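Local coordinates for endo-beta-mannanase (Opitutaceae bacterium TAV5, PDB 7BOB), which probably releases mannose units from the ends of beta-1,4-linked mannan chains as a homotrimeric glycoside hydrolase family 5 exo-beta-1,4-mannosidase of the termite hindgut, at residues A416-L419 with L420-E424; T503-E507 with G508-F512; A556-E559 with A560-S564; T571-A574 with S575-A578. All coordinates share one frame; numbering follows the deposited sequence.

Contact 1: residues A416-L419 with L420-E424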
# COMPACT_ATOMS: atom_id res chain seq x y z
N ALA A 416 -16.63 19.66 -8.00
CA ALA A 416 -17.48 20.22 -9.05
C ALA A 416 -18.77 20.76 -8.44
O ALA A 416 -19.20 21.86 -8.79
CB ALA A 416 -17.78 19.16 -10.11
N HIS A 417 -19.36 20.02 -7.50
CA HIS A 417 -20.59 20.45 -6.85
C HIS A 417 -20.40 21.78 -6.14
O HIS A 417 -21.24 22.68 -6.25
CB HIS A 417 -21.05 19.38 -5.86
CG HIS A 417 -22.26 19.76 -5.06
ND1 HIS A 417 -22.18 20.19 -3.75
CD2 HIS A 417 -23.58 19.75 -5.38
CE1 HIS A 417 -23.40 20.43 -3.30
NE2 HIS A 417 -24.26 20.18 -4.27
N HIS A 418 -19.28 21.93 -5.42
CA HIS A 418 -19.03 23.17 -4.69
C HIS A 418 -18.74 24.33 -5.65
O HIS A 418 -19.23 25.45 -5.46
CB HIS A 418 -17.88 22.99 -3.71
CG HIS A 418 -17.20 24.26 -3.33
ND1 HIS A 418 -17.81 25.24 -2.57
CD2 HIS A 418 -15.96 24.73 -3.61
CE1 HIS A 418 -16.98 26.25 -2.39
NE2 HIS A 418 -15.84 25.96 -3.01
N LEU A 419 -17.94 24.07 -6.70
CA LEU A 419 -17.55 25.15 -7.60
C LEU A 419 -18.72 25.59 -8.46
O LEU A 419 -18.83 26.78 -8.78
CB LEU A 419 -16.37 24.71 -8.48
CG LEU A 419 -15.04 24.38 -7.79
CD1 LEU A 419 -14.01 23.80 -8.79
CD2 LEU A 419 -14.45 25.58 -7.04
N LEU A 420 -19.61 24.67 -8.84
CA LEU A 420 -20.80 25.06 -9.58
C LEU A 420 -21.74 25.91 -8.71
O LEU A 420 -22.33 26.88 -9.21
CB LEU A 420 -21.51 23.82 -10.10
CG LEU A 420 -20.82 23.14 -11.27
CD1 LEU A 420 -21.19 21.67 -11.36
CD2 LEU A 420 -21.15 23.90 -12.57
N GLN A 421 -21.87 25.57 -7.42
CA GLN A 421 -22.67 26.41 -6.53
C GLN A 421 -22.02 27.77 -6.31
O GLN A 421 -22.71 28.73 -6.01
CB GLN A 421 -22.88 25.74 -5.16
CG GLN A 421 -23.63 24.43 -5.22
CD GLN A 421 -24.10 23.94 -3.83
OE1 GLN A 421 -23.43 24.12 -2.81
NE2 GLN A 421 -25.27 23.33 -3.82
N SER A 422 -20.69 27.86 -6.44
CA SER A 422 -20.06 29.18 -6.37
C SER A 422 -20.33 29.98 -7.65
O SER A 422 -20.39 31.22 -7.60
CB SER A 422 -18.56 29.03 -6.12
OG SER A 422 -18.31 28.92 -4.74
N ALA A 423 -20.49 29.30 -8.78
CA ALA A 423 -21.02 29.95 -9.98
C ALA A 423 -22.51 30.18 -9.89
O ALA A 423 -23.13 30.53 -10.90
CB ALA A 423 -20.71 29.13 -11.23
N GLU A 424 -23.11 29.92 -8.72
CA GLU A 424 -24.52 30.18 -8.48
C GLU A 424 -25.41 29.32 -9.38
O GLU A 424 -26.48 29.75 -9.83
CB GLU A 424 -24.83 31.67 -8.62
CG GLU A 424 -24.16 32.47 -7.52
CD GLU A 424 -24.35 33.96 -7.66
OE1 GLU A 424 -25.49 34.39 -7.97
OE2 GLU A 424 -23.35 34.70 -7.47
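Ala416 and Leu420 meet along the last turns of helix 406-422, which a Schellman motif ends at Glu424, whose positive phi suits a chain turning out of the helix. The tight side is buried. Ala416 O accepts from Leu420 N at 2.8 Å, and Leu420 packs on the same oxygen, its CG 3.2 Å from Ala416 O and its CD1 also against it; Ala416 CB to Leu420 CD1, at 4.4 Å, is a looser apolar touch. Both side chains continue onto Leu387 and Tyr580. Round the helix, His417 and Gln421 lie one turn apart. With CG anti to its own N (chi1 176°), the His417 imidazole is set beside Gln421, whose CG sits over one ring face. The imidazole is a good choice here because its flat faces can pack while NE2 still bonds Lys269 of helix 258-272. His418 likewise reaches outside, through NE2 to Glu573. The loose side is the end of the helix: Ser422 is small, polar and exposed, its OG 3.8 Å from His418 CE1. Here the helical bonds run out: Ser422 N to His418 O is bent to 141° at the hydrogen, and the last of them across the segments joins Ala423 N to Leu419 O at 3.0 Å.

Contact 2: residues T503-E507 with G508-F512; sequences TATDE and GPYEF
Thr503 N gives its hydrogen to Tyr510 O at 2.8 Å, and Tyr510 N returns one to Thr503 O at 2.9 Å. This hydrogen-bonded pair is a sound rung of the beta hairpin of strands 501-505 and 508-512. Next to it, Ala504 faces Pro509 in a non-hydrogen-bonded pair, a place that suits proline, since the pair uses no N-H there. Instead, Pro509 CA sends a CH contact to Thr503 O at 3.4 Å. Nearer the turn the ladder slackens, with only weak bonds between Thr505 and Gly508. Gly508 has phi 167°, an extended conformation in which a beta carbon would press on Glu507 O. The face bearing Thr503, Thr505 and Tyr510 is the packed one. Thr503 OG1 lies anti to its N (chi1 -169°) and bonds Thr533 O, which leaves the methyl CG2 to rest on Tyr510 CB at 3.7 Å. Thr505 OG1 comes to the edge of the tyrosine ring, 3.5 Å from Tyr510 CE2. That face lies against helix 569-583, where Trp579 meets both Tyr510 and Phe512 edge-to-face and Tyr510 OH bonds Ser575 O; Met532 of strand 529-533 covers the threonines.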
# COMPACT_ATOMS: atom_id res chain seq x y z
N THR A 503 -3.47 27.17 -21.03
CA THR A 503 -4.54 27.66 -21.89
C THR A 503 -5.11 28.94 -21.28
O THR A 503 -4.63 29.45 -20.27
CB THR A 503 -5.62 26.58 -22.06
OG1 THR A 503 -6.53 26.97 -23.10
CG2 THR A 503 -6.41 26.39 -20.75
N ALA A 504 -6.17 29.46 -21.91
CA ALA A 504 -6.84 30.67 -21.42
C ALA A 504 -8.25 30.71 -21.97
O ALA A 504 -8.45 30.58 -23.18
CB ALA A 504 -6.08 31.93 -21.85
N THR A 505 -9.23 30.91 -21.08
CA THR A 505 -10.55 31.34 -21.52
C THR A 505 -10.54 32.87 -21.59
O THR A 505 -9.51 33.52 -21.36
CB THR A 505 -11.67 30.84 -20.60
OG1 THR A 505 -11.53 31.42 -19.29
CG2 THR A 505 -11.69 29.32 -20.49
N ASP A 506 -11.69 33.47 -21.87
CA ASP A 506 -11.75 34.92 -21.98
C ASP A 506 -11.60 35.63 -20.64
O ASP A 506 -11.51 36.87 -20.62
CB ASP A 506 -13.06 35.34 -22.65
CG ASP A 506 -13.13 34.91 -24.11
OD1 ASP A 506 -12.06 34.82 -24.75
OD2 ASP A 506 -14.25 34.66 -24.60
N GLU A 507 -11.55 34.90 -19.52
CA GLU A 507 -11.42 35.54 -18.22
C GLU A 507 -10.04 35.38 -17.60
O GLU A 507 -9.72 36.13 -16.66
CB GLU A 507 -12.47 34.99 -17.24
CG GLU A 507 -13.94 35.16 -17.67
CD GLU A 507 -14.74 33.88 -17.46
OE1 GLU A 507 -14.66 33.00 -18.35
OE2 GLU A 507 -15.41 33.74 -16.41
N GLY A 508 -9.22 34.44 -18.07
CA GLY A 508 -7.92 34.25 -17.48
C GLY A 508 -7.24 32.97 -17.89
O GLY A 508 -7.76 32.15 -18.67
N PRO A 509 -6.04 32.76 -17.35
CA PRO A 509 -5.21 31.61 -17.70
C PRO A 509 -5.50 30.38 -16.85
O PRO A 509 -5.95 30.45 -15.71
CB PRO A 509 -3.80 32.13 -17.41
CG PRO A 509 -4.02 32.99 -16.18
CD PRO A 509 -5.37 33.65 -16.37
N TYR A 510 -5.17 29.22 -17.43
CA TYR A 510 -5.40 27.93 -16.78
C TYR A 510 -4.27 26.98 -17.13
O TYR A 510 -3.72 27.02 -18.23
CB TYR A 510 -6.72 27.31 -17.23
CG TYR A 510 -7.91 28.00 -16.67
CD1 TYR A 510 -8.40 27.65 -15.41
CD2 TYR A 510 -8.53 29.04 -17.37
CE1 TYR A 510 -9.52 28.29 -14.88
CE2 TYR A 510 -9.64 29.69 -16.84
CZ TYR A 510 -10.13 29.31 -15.60
OH TYR A 510 -11.22 29.95 -15.06
N GLU A 511 -3.93 26.13 -16.17
CA GLU A 511 -2.94 25.08 -16.40
C GLU A 511 -3.46 23.78 -15.82
O GLU A 511 -3.78 23.71 -14.63
CB GLU A 511 -1.59 25.44 -15.77
CG GLU A 511 -0.56 24.36 -15.92
CD GLU A 511 0.71 24.69 -15.18
OE1 GLU A 511 1.32 25.73 -15.50
OE2 GLU A 511 1.08 23.92 -14.26
N PHE A 512 -3.55 22.75 -16.66
CA PHE A 512 -3.99 21.42 -16.27
C PHE A 512 -2.80 20.47 -16.27
O PHE A 512 -2.23 20.20 -17.33
CB PHE A 512 -5.08 20.91 -17.22
CG PHE A 512 -6.27 21.80 -17.28
CD1 PHE A 512 -7.19 21.81 -16.25
CD2 PHE A 512 -6.47 22.64 -18.35
CE1 PHE A 512 -8.30 22.64 -16.29
CE2 PHE A 512 -7.58 23.49 -18.40
CZ PHE A 512 -8.49 23.48 -17.37

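Contact 3: residues A556-E559 with A560-S564; sequences ADVE and ASFLS
Phe562 lies beside Val558, one turn away in helix 558-564, whose first turn is capped by Asp557 at the N-cap. From CB outward, the phenylalanine first follows the Val558 carbonyl: CB is 3.6 Å from Val558 O, and CG comes to 3.4 Å with the oxygen over the ring face. With CG anti to its carbonyl carbon (chi1 -69°), the ring is carried back along the helix. Both CD atoms stay near the oxygen, and at CD2, 4.0 Å from Val558 CG1, the ring begins to meet the valine methyl. Phe562 CE2 touches Val558 CG1 at 3.5 Å and CZ lies 3.8 Å from it. This is a CH-pi contact, the methyl 29° off the ring normal, and a branched aliphatic residue suits it by offering one methyl to the ring. On the polar side, Ala560 N donates to Asp557 OD1 at 3.3 Å from above the carboxylate plane. Ala560 is small enough to let the carboxylate lie close, and Arg412 holds OD2 in a salt bridge. Asp557 O is gripped twice: Ser561 N approaches nearly in line with the carbonyl bond, and Ser561 OG donates from above the carbonyl plane at 2.6 Å.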
# COMPACT_ATOMS: atom_id res chain seq x y z
N ALA A 556 -8.73 17.15 -20.65
CA ALA A 556 -7.89 17.16 -19.47
C ALA A 556 -8.75 16.77 -18.29
O ALA A 556 -9.98 16.89 -18.33
CB ALA A 556 -7.23 18.53 -19.22
N ASP A 557 -8.11 16.26 -17.23
CA ASP A 557 -8.82 15.91 -16.01
C ASP A 557 -8.95 17.16 -15.16
O ASP A 557 -8.14 17.42 -14.26
CB ASP A 557 -8.11 14.78 -15.28
CG ASP A 557 -8.96 14.17 -14.19
OD1 ASP A 557 -9.93 14.84 -13.74
OD2 ASP A 557 -8.65 13.03 -13.78
N VAL A 558 -10.02 17.93 -15.42
CA VAL A 558 -10.21 19.24 -14.80
C VAL A 558 -10.21 19.14 -13.28
O VAL A 558 -9.41 19.78 -12.58
CB VAL A 558 -11.51 19.88 -15.33
CG1 VAL A 558 -11.79 21.23 -14.66
CG2 VAL A 558 -11.45 20.03 -16.84
N GLU A 559 -11.11 18.32 -12.74
CA GLU A 559 -11.26 18.27 -11.30
C GLU A 559 -9.99 17.78 -10.62
O GLU A 559 -9.60 18.31 -9.57
CB GLU A 559 -12.46 17.40 -10.93
CG GLU A 559 -13.79 18.08 -11.25
CD GLU A 559 -14.16 17.95 -12.72
OE1 GLU A 559 -13.48 17.19 -13.45
OE2 GLU A 559 -15.14 18.58 -13.14
N ALA A 560 -9.32 16.79 -11.21
CA ALA A 560 -8.07 16.31 -10.63
C ALA A 560 -7.02 17.41 -10.66
O ALA A 560 -6.35 17.67 -9.65
CB ALA A 560 -7.57 15.06 -11.37
N SER A 561 -6.86 18.08 -11.81
CA SER A 561 -5.92 19.20 -11.90
C SER A 561 -6.19 20.24 -10.83
O SER A 561 -5.27 20.67 -10.12
CB SER A 561 -5.96 19.85 -13.29
OG SER A 561 -5.95 18.90 -14.35
N PHE A 562 -7.43 20.67 -10.70
CA PHE A 562 -7.77 21.61 -9.64
C PHE A 562 -7.43 21.05 -8.26
O PHE A 562 -6.84 21.74 -7.42
CB PHE A 562 -9.25 21.96 -9.72
CG PHE A 562 -9.62 22.79 -10.93
CD1 PHE A 562 -8.64 23.33 -11.76
CD2 PHE A 562 -10.96 23.05 -11.21
CE1 PHE A 562 -9.00 24.08 -12.84
CE2 PHE A 562 -11.31 23.80 -12.29
CZ PHE A 562 -10.32 24.32 -13.12
N LEU A 563 -7.77 19.77 -8.02
CA LEU A 563 -7.48 19.17 -6.72
C LEU A 563 -5.98 19.07 -6.47
O LEU A 563 -5.54 19.24 -5.33
CB LEU A 563 -8.15 17.80 -6.59
CG LEU A 563 -9.67 17.82 -6.35
CD1 LEU A 563 -10.28 16.47 -6.63
CD2 LEU A 563 -10.03 18.29 -4.96
N SER A 564 -5.16 18.83 -7.52
CA SER A 564 -3.71 18.79 -7.34
C SER A 564 -3.13 20.14 -6.93
O SER A 564 -2.01 20.18 -6.42
CB SER A 564 -3.00 18.28 -8.61
OG SER A 564 -3.05 19.25 -9.65

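Contact 4: residues T571-A574 with S575-A578; sequences TQEA and SWSA
Gln572 O is held by two donors from the following turn of helix 569-583. Trp576 N meets it in the carbonyl plane at 3.0 Å, the i to i-4 bond of the helix, and Ser575 OG adds a second bond at 2.8 Å. Serine suits the second role because its hydroxyl, set between its own N and carbonyl carbon (chi1 64°), folds back onto the carbonyl three residues earlier. Above the same turn lies the Trp576 indole, one face of which is covered by backbone and side chain together: Gln572 CB sits 3.1 Å over the plane near the rim, and Glu573 CA packs alongside it on that face. The broad ring can thus cover a stretch of helix as well as side chains. The glutamine amide stands at 90° to the indole, and water 2 accepts from Gln572 NE2 at 3.3 Å and, weakly, from Trp576 NE1.

Further out, a second water spans a gap in the helical bonding. Thr571 O and Ser575 N are 5.4 Å apart, too far for a direct bond, and water 1 bridges them, accepting from Ser575 N at 2.6 Å and donating to Thr571 O. Beyond this turn, Ser577 N to Glu573 O and Ala578 N to Ala574 O restore the regular pattern. The extended Glu573 side chain ends in a carboxylate that forms a salt bridge with Arg569, besides its bond to His418. Ser577 OG bonds Leu419 O, tying this helix to helix 406-422, while Phe562 of helix 558-564 stacks on Trp576 and Leu419 also packs against the indole.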
# COMPACT_ATOMS: atom_id res chain seq x y z
N THR A 571 -6.28 31.58 -3.74
CA THR A 571 -6.16 32.48 -4.88
C THR A 571 -6.69 31.88 -6.18
O THR A 571 -7.00 32.64 -7.10
CB THR A 571 -4.70 32.90 -5.04
OG1 THR A 571 -3.90 31.73 -5.16
CG2 THR A 571 -4.23 33.66 -3.81
N GLN A 572 -6.84 30.55 -6.28
CA GLN A 572 -7.24 29.92 -7.54
C GLN A 572 -8.73 29.60 -7.64
O GLN A 572 -9.24 29.42 -8.76
CB GLN A 572 -6.45 28.64 -7.76
CG GLN A 572 -4.95 28.86 -7.96
CD GLN A 572 -4.62 29.37 -9.34
OE1 GLN A 572 -4.41 30.57 -9.55
NE2 GLN A 572 -4.58 28.46 -10.31
N GLU A 573 -9.44 29.56 -6.51
CA GLU A 573 -10.80 29.01 -6.51
C GLU A 573 -11.75 29.79 -7.42
O GLU A 573 -12.60 29.19 -8.10
CB GLU A 573 -11.32 28.98 -5.07
CG GLU A 573 -12.36 27.93 -4.88
CD GLU A 573 -13.03 27.98 -3.52
OE1 GLU A 573 -12.34 28.13 -2.47
OE2 GLU A 573 -14.27 27.87 -3.51
N ALA A 574 -11.65 31.13 -7.44
CA ALA A 574 -12.56 31.91 -8.28
C ALA A 574 -12.44 31.50 -9.74
O ALA A 574 -13.45 31.33 -10.43
CB ALA A 574 -12.27 33.41 -8.12
N SER A 575 -11.22 31.31 -10.22
CA SER A 575 -11.05 30.90 -11.61
C SER A 575 -11.49 29.45 -11.82
O SER A 575 -12.10 29.13 -12.85
CB SER A 575 -9.61 31.13 -12.05
OG SER A 575 -8.70 30.33 -11.33
N TRP A 576 -11.23 28.57 -10.85
CA TRP A 576 -11.78 27.21 -10.94
C TRP A 576 -13.27 27.26 -11.23
O TRP A 576 -13.78 26.61 -12.14
CB TRP A 576 -11.51 26.43 -9.65
CG TRP A 576 -10.07 26.19 -9.36
CD1 TRP A 576 -9.01 26.42 -10.21
CD2 TRP A 576 -9.51 25.69 -8.14
NE1 TRP A 576 -7.84 26.10 -9.58
CE2 TRP A 576 -8.11 25.64 -8.32
CE3 TRP A 576 -10.06 25.28 -6.92
CZ2 TRP A 576 -7.25 25.19 -7.31
CZ3 TRP A 576 -9.21 24.84 -5.92
CH2 TRP A 576 -7.82 24.79 -6.12
N SER A 577 -13.99 28.07 -10.46
CA SER A 577 -15.43 28.12 -10.63
C SER A 577 -15.80 28.85 -11.92
O SER A 577 -16.70 28.43 -12.65
CB SER A 577 -16.04 28.78 -9.39
OG SER A 577 -17.36 29.20 -9.60
N ALA A 578 -15.07 29.91 -12.26
CA ALA A 578 -15.31 30.59 -13.53
C ALA A 578 -15.11 29.66 -14.72
O ALA A 578 -15.73 29.86 -15.77
CB ALA A 578 -14.39 31.81 -13.64
O HOH W 1 -9.07 32.29 -9.22
O HOH W 2 -4.78 25.20 -10.55

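In the fold
Contacts 1 to 4 follow one another along the chain, all in the C-terminal part beyond the eight parallel strands that form the (beta/alpha)8 barrel expected of family 5. Contact 4, on helix 569-583, is central: its centre is about 10 Å from that of contact 1, 11 Å from contact 2 and 12 Å from contact 3. Contacts 1 and 2, about 18 Å apart between centres, do not touch, whereas contact 3 meets both through Phe562. Helices 406-422, 558-564 and 569-583 and hairpin 501-512 thus form one cluster beside the seven-stranded mixed sheet. Because helix 406-422 also packs on helix 258-272, contact 1 joins this cluster to the barrel.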